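Local coordinates for protein CDA peptide synthetase I (Streptomyces coelicolor, PDB 5DU9) that belongs to the nonribosomal peptide synthetases and is represented here by a condensation domain, a member of the CoA-dependent acyltransferase fold clan, at residues L239-P250 / S403-Q414. The protein carries 1 engineered substitution. Residues are numbered along the deposited sequence; the frame is centred on the assembly and turned at random.
Sequences LAPTVRSLGLPP and SGLRVDFEGNPQ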
ATOM      1  N   LEU A 239      -3.900  12.341  -7.571  1.00 23.03           N
ATOM      2  CA  LEU A 239      -3.556  13.318  -6.543  1.00 21.60           C
ATOM      3  C   LEU A 239      -3.413  12.637  -5.190  1.00 20.49           C
ATOM      4  O   LEU A 239      -4.035  11.611  -4.943  1.00 19.43           O
ATOM      5  CB  LEU A 239      -4.631  14.403  -6.450  1.00 23.80           C
ATOM      6  CG  LEU A 239      -4.890  15.253  -7.696  1.00 25.56           C
ATOM      7  CD1 LEU A 239      -6.110  16.133  -7.477  1.00 29.45           C
ATOM      8  CD2 LEU A 239      -3.673  16.094  -8.047  1.00 30.34           C
ATOM      9  N   ALA A 240      -2.613  13.227  -4.309  1.00 22.83           N
ATOM     10  CA  ALA A 240      -2.517  12.738  -2.939  1.00 20.88           C
ATOM     11  C   ALA A 240      -3.914  12.757  -2.334  1.00 20.19           C
ATOM     12  O   ALA A 240      -4.635  13.740  -2.485  1.00 21.36           O
ATOM     13  CB  ALA A 240      -1.560  13.587  -2.117  1.00 24.75           C
ATOM     14  N   PRO A 241      -4.312  11.661  -1.673  1.00 19.48           N
ATOM     15  CA  PRO A 241      -5.694  11.563  -1.195  1.00 20.20           C
ATOM     16  C   PRO A 241      -5.977  12.302   0.101  1.00 24.25           C
ATOM     17  O   PRO A 241      -5.083  12.533   0.919  1.00 21.46           O
ATOM     18  CB  PRO A 241      -5.875  10.060  -0.979  1.00 17.64           C
ATOM     19  CG  PRO A 241      -4.508   9.576  -0.628  1.00 17.77           C
ATOM     20  CD  PRO A 241      -3.576  10.399  -1.476  1.00 17.74           C
ATOM     21  N   THR A 242      -7.237  12.685   0.258  1.00 20.53           N
ATOM     22  CA  THR A 242      -7.797  12.964   1.566  1.00 21.02           C
ATOM     23  C   THR A 242      -8.086  11.614   2.189  1.00 22.31           C
ATOM     24  O   THR A 242      -8.708  10.767   1.552  1.00 18.95           O
ATOM     25  CB  THR A 242      -9.077  13.801   1.479  1.00 22.28           C
ATOM     26  OG1 THR A 242      -8.786  15.053   0.847  1.00 24.12           O
ATOM     27  CG2 THR A 242      -9.655  14.051   2.864  1.00 22.88           C
ATOM     28  N   VAL A 243      -7.625  11.405   3.417  1.00 19.57           N
ATOM     29  CA  VAL A 243      -7.711  10.092   4.046  1.00 18.42           C
ATOM     30  C   VAL A 243      -8.627  10.138   5.257  1.00 18.94           C
ATOM     31  O   VAL A 243      -8.454  10.972   6.151  1.00 23.24           O
ATOM     32  CB  VAL A 243      -6.316   9.579   4.470  1.00 19.73           C
ATOM     33  CG1 VAL A 243      -6.411   8.183   5.068  1.00 19.74           C
ATOM     34  CG2 VAL A 243      -5.364   9.581   3.283  1.00 18.49           C
ATOM     35  N   ARG A 244      -9.617   9.250   5.269  1.00 18.35           N
ATOM     36  CA  ARG A 244     -10.483   9.089   6.427  1.00 19.84           C
ATOM     37  C   ARG A 244     -10.413   7.647   6.890  1.00 17.63           C
ATOM     38  O   ARG A 244     -10.567   6.710   6.101  1.00 17.57           O
ATOM     39  CB  ARG A 244     -11.920   9.500   6.104  1.00 23.32           C
ATOM     40  CG  ARG A 244     -12.103  11.005   5.933  1.00 21.00           C
ATOM     41  CD  ARG A 244     -11.819  11.767   7.229  1.00 23.10           C
ATOM     42  NE  ARG A 244     -11.961  13.213   7.067  1.00 31.23           N
ATOM     43  CZ  ARG A 244     -10.978  14.037   6.707  1.00 27.88           C
ATOM     44  NH1 ARG A 244      -9.757  13.573   6.461  1.00 27.54           N
ATOM     45  NH2 ARG A 244     -11.218  15.338   6.595  1.00 31.10           N
ATOM     46  N   SER A 245     -10.166   7.484   8.183  1.00 18.18           N
ATOM     47  CA  SER A 245      -9.884   6.176   8.751  1.00 17.04           C
ATOM     48  C   SER A 245     -10.962   5.782   9.753  1.00 20.14           C
ATOM     49  O   SER A 245     -11.396   6.598  10.564  1.00 22.70           O
ATOM     50  CB  SER A 245      -8.506   6.183   9.416  1.00 21.32           C
ATOM     51  OG  SER A 245      -8.150   4.888   9.861  1.00 28.17           O
ATOM     52  N   LEU A 246     -11.392   4.527   9.678  1.00 19.75           N
ATOM     53  CA  LEU A 246     -12.417   4.001  10.569  1.00 22.00           C
ATOM     54  C   LEU A 246     -11.906   2.737  11.234  1.00 19.11           C
ATOM     55  O   LEU A 246     -11.550   1.781  10.558  1.00 18.76           O
ATOM     56  CB  LEU A 246     -13.709   3.713   9.799  1.00 23.13           C
ATOM     57  CG  LEU A 246     -14.839   3.015  10.558  1.00 24.20           C
ATOM     58  CD1 LEU A 246     -15.280   3.840  11.755  1.00 26.90           C
ATOM     59  CD2 LEU A 246     -16.011   2.743   9.634  1.00 24.24           C
ATOM     60  N   GLY A 247     -11.858   2.750  12.561  1.00 20.85           N
ATOM     61  CA  GLY A 247     -11.462   1.578  13.322  1.00 21.38           C
ATOM     62  C   GLY A 247     -12.644   0.673  13.602  1.00 20.51           C
ATOM     63  O   GLY A 247     -13.681   1.131  14.095  1.00 20.48           O
ATOM     64  N   LEU A 248     -12.478  -0.608  13.280  1.00 17.32           N
ATOM     65  CA  LEU A 248     -13.503  -1.623  13.503  1.00 19.19           C
ATOM     66  C   LEU A 248     -12.982  -2.665  14.483  1.00 16.19           C
ATOM     67  O   LEU A 248     -12.019  -3.367  14.180  1.00 18.00           O
ATOM     68  CB  LEU A 248     -13.897  -2.302  12.192  1.00 17.29           C
ATOM     69  CG  LEU A 248     -14.405  -1.397  11.069  1.00 19.81           C
ATOM     70  CD1 LEU A 248     -14.675  -2.232   9.829  1.00 20.59           C
ATOM     71  CD2 LEU A 248     -15.655  -0.642  11.496  1.00 21.26           C
ATOM     72  N   PRO A 249     -13.609  -2.775  15.663  1.00 18.77           N
ATOM     73  CA  PRO A 249     -13.131  -3.788  16.606  1.00 19.25           C
ATOM     74  C   PRO A 249     -13.539  -5.196  16.180  1.00 18.00           C
ATOM     75  O   PRO A 249     -14.379  -5.339  15.294  1.00 17.14           O
ATOM     76  CB  PRO A 249     -13.809  -3.389  17.913  1.00 20.39           C
ATOM     77  CG  PRO A 249     -15.067  -2.734  17.487  1.00 24.18           C
ATOM     78  CD  PRO A 249     -14.736  -2.003  16.214  1.00 20.84           C
ATOM     79  N   PRO A 250     -12.946  -6.225  16.798  1.00 17.11           N
ATOM     80  CA  PRO A 250     -13.264  -7.619  16.460  1.00 19.93           C
ATOM     81  C   PRO A 250     -14.761  -7.948  16.503  1.00 21.41           C
ATOM     82  O   PRO A 250     -15.219  -8.774  15.714  1.00 18.83           O
ATOM     83  CB  PRO A 250     -12.501  -8.412  17.526  1.00 22.83           C
ATOM     84  CG  PRO A 250     -11.338  -7.548  17.856  1.00 24.73           C
ATOM     85  CD  PRO A 250     -11.846  -6.134  17.775  1.00 19.49           C
ATOM     86  N   SER A 403      -8.501  -9.763  14.782  1.00 15.97           N
ATOM     87  CA  SER A 403      -7.821  -8.738  15.578  1.00 19.12           C
ATOM     88  C   SER A 403      -8.459  -7.358  15.427  1.00 22.70           C
ATOM     89  O   SER A 403      -8.140  -6.434  16.183  1.00 22.37           O
ATOM     90  CB  SER A 403      -6.340  -8.662  15.193  1.00 22.77           C
ATOM     91  OG  SER A 403      -6.164  -8.144  13.882  1.00 22.74           O
ATOM     92  N   GLY A 404      -9.360  -7.225  14.458  1.00 15.87           N
ATOM     93  CA  GLY A 404      -9.984  -5.947  14.165  1.00 16.42           C
ATOM     94  C   GLY A 404      -9.316  -5.290  12.976  1.00 18.16           C
ATOM     95  O   GLY A 404      -8.211  -5.676  12.586  1.00 15.82           O
ATOM     96  N   LEU A 405      -9.981  -4.288  12.411  1.00 13.73           N
ATOM     97  CA  LEU A 405      -9.527  -3.659  11.177  1.00 15.59           C
ATOM     98  C   LEU A 405      -9.463  -2.147  11.292  1.00 14.75           C
ATOM     99  O   LEU A 405     -10.225  -1.533  12.033  1.00 17.95           O
ATOM    100  CB  LEU A 405     -10.457  -4.024  10.020  1.00 15.24           C
ATOM    101  CG  LEU A 405     -10.488  -5.490   9.600  1.00 12.00           C
ATOM    102  CD1 LEU A 405     -11.690  -5.766   8.704  1.00 17.55           C
ATOM    103  CD2 LEU A 405      -9.202  -5.872   8.889  1.00 16.98           C
ATOM    104  N   ARG A 406      -8.538  -1.561  10.545  1.00 13.66           N
ATOM    105  CA  ARG A 406      -8.599  -0.144  10.236  1.00 14.39           C
ATOM    106  C   ARG A 406      -8.922  -0.032   8.760  1.00 15.20           C
ATOM    107  O   ARG A 406      -8.218  -0.596   7.924  1.00 16.83           O
ATOM    108  CB  ARG A 406      -7.285   0.564  10.570  1.00 22.01           C
ATOM    109  CG  ARG A 406      -7.426   2.072  10.711  1.00 34.80           C
ATOM    110  CD  ARG A 406      -7.319   2.510  12.165  1.00 43.00           C
ATOM    111  NE  ARG A 406      -7.991   3.786  12.410  1.00 41.64           N
ATOM    112  CZ  ARG A 406      -8.556   4.133  13.563  1.00 45.34           C
ATOM    113  NH1 ARG A 406      -8.545   3.301  14.598  1.00 35.00           N
ATOM    114  NH2 ARG A 406      -9.143   5.316  13.684  1.00 60.27           N
ATOM    115  N   VAL A 407     -10.007   0.671   8.451  1.00 14.43           N
ATOM    116  CA  VAL A 407     -10.434   0.872   7.074  1.00 15.85           C
ATOM    117  C   VAL A 407     -10.178   2.319   6.693  1.00 13.92           C
ATOM    118  O   VAL A 407     -10.750   3.231   7.286  1.00 17.64           O
ATOM    119  CB  VAL A 407     -11.927   0.544   6.886  1.00 16.19           C
ATOM    120  CG1 VAL A 407     -12.351   0.755   5.435  1.00 18.75           C
ATOM    121  CG2 VAL A 407     -12.221  -0.882   7.336  1.00 16.64           C
ATOM    122  N   ASP A 408      -9.302   2.521   5.713  1.00 13.62           N
ATOM    123  CA  ASP A 408      -8.994   3.859   5.222  1.00 15.19           C
ATOM    124  C   ASP A 408      -9.616   4.072   3.851  1.00 13.93           C
ATOM    125  O   ASP A 408      -9.381   3.290   2.926  1.00 16.91           O
ATOM    126  CB  ASP A 408      -7.481   4.078   5.142  1.00 18.34           C
ATOM    127  CG  ASP A 408      -6.859   4.399   6.489  1.00 24.92           C
ATOM    128  OD1 ASP A 408      -7.378   3.924   7.513  1.00 22.31           O
ATOM    129  OD2 ASP A 408      -5.854   5.141   6.520  1.00 35.48           O
ATOM    130  N   PHE A 409     -10.429   5.114   3.734  1.00 14.83           N
ATOM    131  CA  PHE A 409     -10.909   5.573   2.440  1.00 15.11           C
ATOM    132  C   PHE A 409     -10.046   6.748   2.020  1.00 15.73           C
ATOM    133  O   PHE A 409     -10.043   7.791   2.671  1.00 17.37           O
ATOM    134  CB  PHE A 409     -12.387   5.967   2.495  1.00 15.91           C
ATOM    135  CG  PHE A 409     -13.329   4.831   2.197  1.00 15.37           C
ATOM    136  CD1 PHE A 409     -13.110   3.571   2.726  1.00 14.46           C
ATOM    137  CD2 PHE A 409     -14.446   5.030   1.398  1.00 17.42           C
ATOM    138  CE1 PHE A 409     -13.977   2.525   2.453  1.00 15.98           C
ATOM    139  CE2 PHE A 409     -15.315   3.987   1.121  1.00 16.16           C
ATOM    140  CZ  PHE A 409     -15.080   2.736   1.651  1.00 14.84           C
ATOM    141  N   GLU A 410      -9.295   6.551   0.945  1.00 15.69           N
ATOM    142  CA  GLU A 410      -8.394   7.564   0.421  1.00 15.89           C
ATOM    143  C   GLU A 410      -8.982   8.129  -0.859  1.00 16.67           C
ATOM    144  O   GLU A 410      -8.945   7.476  -1.903  1.00 18.71           O
ATOM    145  CB  GLU A 410      -7.011   6.966   0.163  1.00 15.13           C
ATOM    146  CG  GLU A 410      -6.441   6.190   1.339  1.00 14.51           C
ATOM    147  CD  GLU A 410      -5.036   5.670   1.081  1.00 15.48           C
ATOM    148  OE1 GLU A 410      -4.714   5.372  -0.087  1.00 18.80           O
ATOM    149  OE2 GLU A 410      -4.253   5.551   2.049  1.00 18.27           O
ATOM    150  N   GLY A 411      -9.529   9.336  -0.770  1.00 17.76           N
ATOM    151  CA  GLY A 411     -10.241   9.940  -1.882  1.00 18.63           C
ATOM    152  C   GLY A 411      -9.488  11.067  -2.555  1.00 21.84           C
ATOM    153  O   GLY A 411      -8.862  11.895  -1.891  1.00 21.43           O
ATOM    154  N   ASN A 412      -9.554  11.095  -3.883  1.00 19.86           N
ATOM    155  CA  ASN A 412      -9.081  12.237  -4.649  1.00 22.89           C
ATOM    156  C   ASN A 412      -9.831  13.485  -4.177  1.00 23.67           C
ATOM    157  O   ASN A 412     -11.061  13.499  -4.173  1.00 25.67           O
ATOM    158  CB  ASN A 412      -9.291  12.002  -6.147  1.00 21.35           C
ATOM    159  CG  ASN A 412      -8.816  13.168  -7.000  1.00 22.72           C
ATOM    160  OD1 ASN A 412      -9.340  14.276  -6.910  1.00 25.12           O
ATOM    161  ND2 ASN A 412      -7.824  12.917  -7.841  1.00 23.74           N
ATOM    162  N   PRO A 413      -9.099  14.537  -3.769  1.00 23.49           N
ATOM    163  CA  PRO A 413      -9.766  15.689  -3.146  1.00 25.01           C
ATOM    164  C   PRO A 413     -10.639  16.507  -4.095  1.00 27.09           C
ATOM    165  O   PRO A 413     -11.440  17.314  -3.623  1.00 32.24           O
ATOM    166  CB  PRO A 413      -8.596  16.530  -2.627  1.00 32.04           C
ATOM    167  CG  PRO A 413      -7.436  16.138  -3.465  1.00 46.42           C
ATOM    168  CD  PRO A 413      -7.634  14.688  -3.779  1.00 26.33           C
ATOM    169  N   GLN A 414     -10.489  16.313  -5.400  1.00 27.97           N
ATOM    170  CA  GLN A 414     -11.349  16.990  -6.368  1.00 33.56           C
ATOM    171  C   GLN A 414     -12.654  16.220  -6.576  1.00 35.12           C
ATOM    172  O   GLN A 414     -13.573  16.708  -7.235  1.00 44.92           O
ATOM    173  CB  GLN A 414     -10.626  17.166  -7.705  1.00 28.79           C
ATOM    174  CG  GLN A 414      -9.417  18.086  -7.638  1.00 35.61           C
ATOM    175  CD  GLN A 414      -8.706  18.217  -8.971  1.00 56.61           C
ATOM    176  OE1 GLN A 414      -9.022  17.512  -9.929  1.00 56.80           O
ATOM    177  NE2 GLN A 414      -7.739  19.125  -9.038  1.00 52.57           N
TER
HETATM  178  O   HOH W   1      -9.514   8.293  12.426  1.00 38.95           O
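Arg406 folds over the edge strand at Gly247, its guanidinium lying flat above that residue's backbone, with Gly247 N 3.7 Å over its centre; a residue without a side chain leaves room for it. The arginine chain bends at chi2 (107°), which turns NE onto Ser245 OG at 2.8 Å, close to the guanidinium plane. The small serine hydroxyl fits between two larger neighbours: it accepts from Arg406 and donates to Asp408 OD1 at 2.7 Å, from the syn side but tilted 32° out of the carboxylate plane. Beside it, Val243 CG1 rests 3.4 Å from Asp408 OD2, while the compact Pro241 ring lies alongside the Glu410 methylenes, CB to CB 3.5 Å. On the other face the Leu246-Leu248 end is apolar: long Leu248 reaches a branch of Val407, CD1 to CG2 3.7 Å. Beyond the strands, Leu239 pushes CD1 against the flat Gln414 amide, 3.6 Å from CD. Eight backbone hydrogen bonds join the antiparallel pair; 242-248 is an outermost strand of a four-stranded mixed sheet, and 393-398 flanks 404-411 on its other edge. The Glu410 carboxylate hydrogen-bonds Ser387 and Asn394 near the bound (2S)-2-amino-N-butyl-propanamide. Helix 418-437 packs on Leu246, Leu248 and Phe409, and helix 250-263 on Leu248 and Leu405.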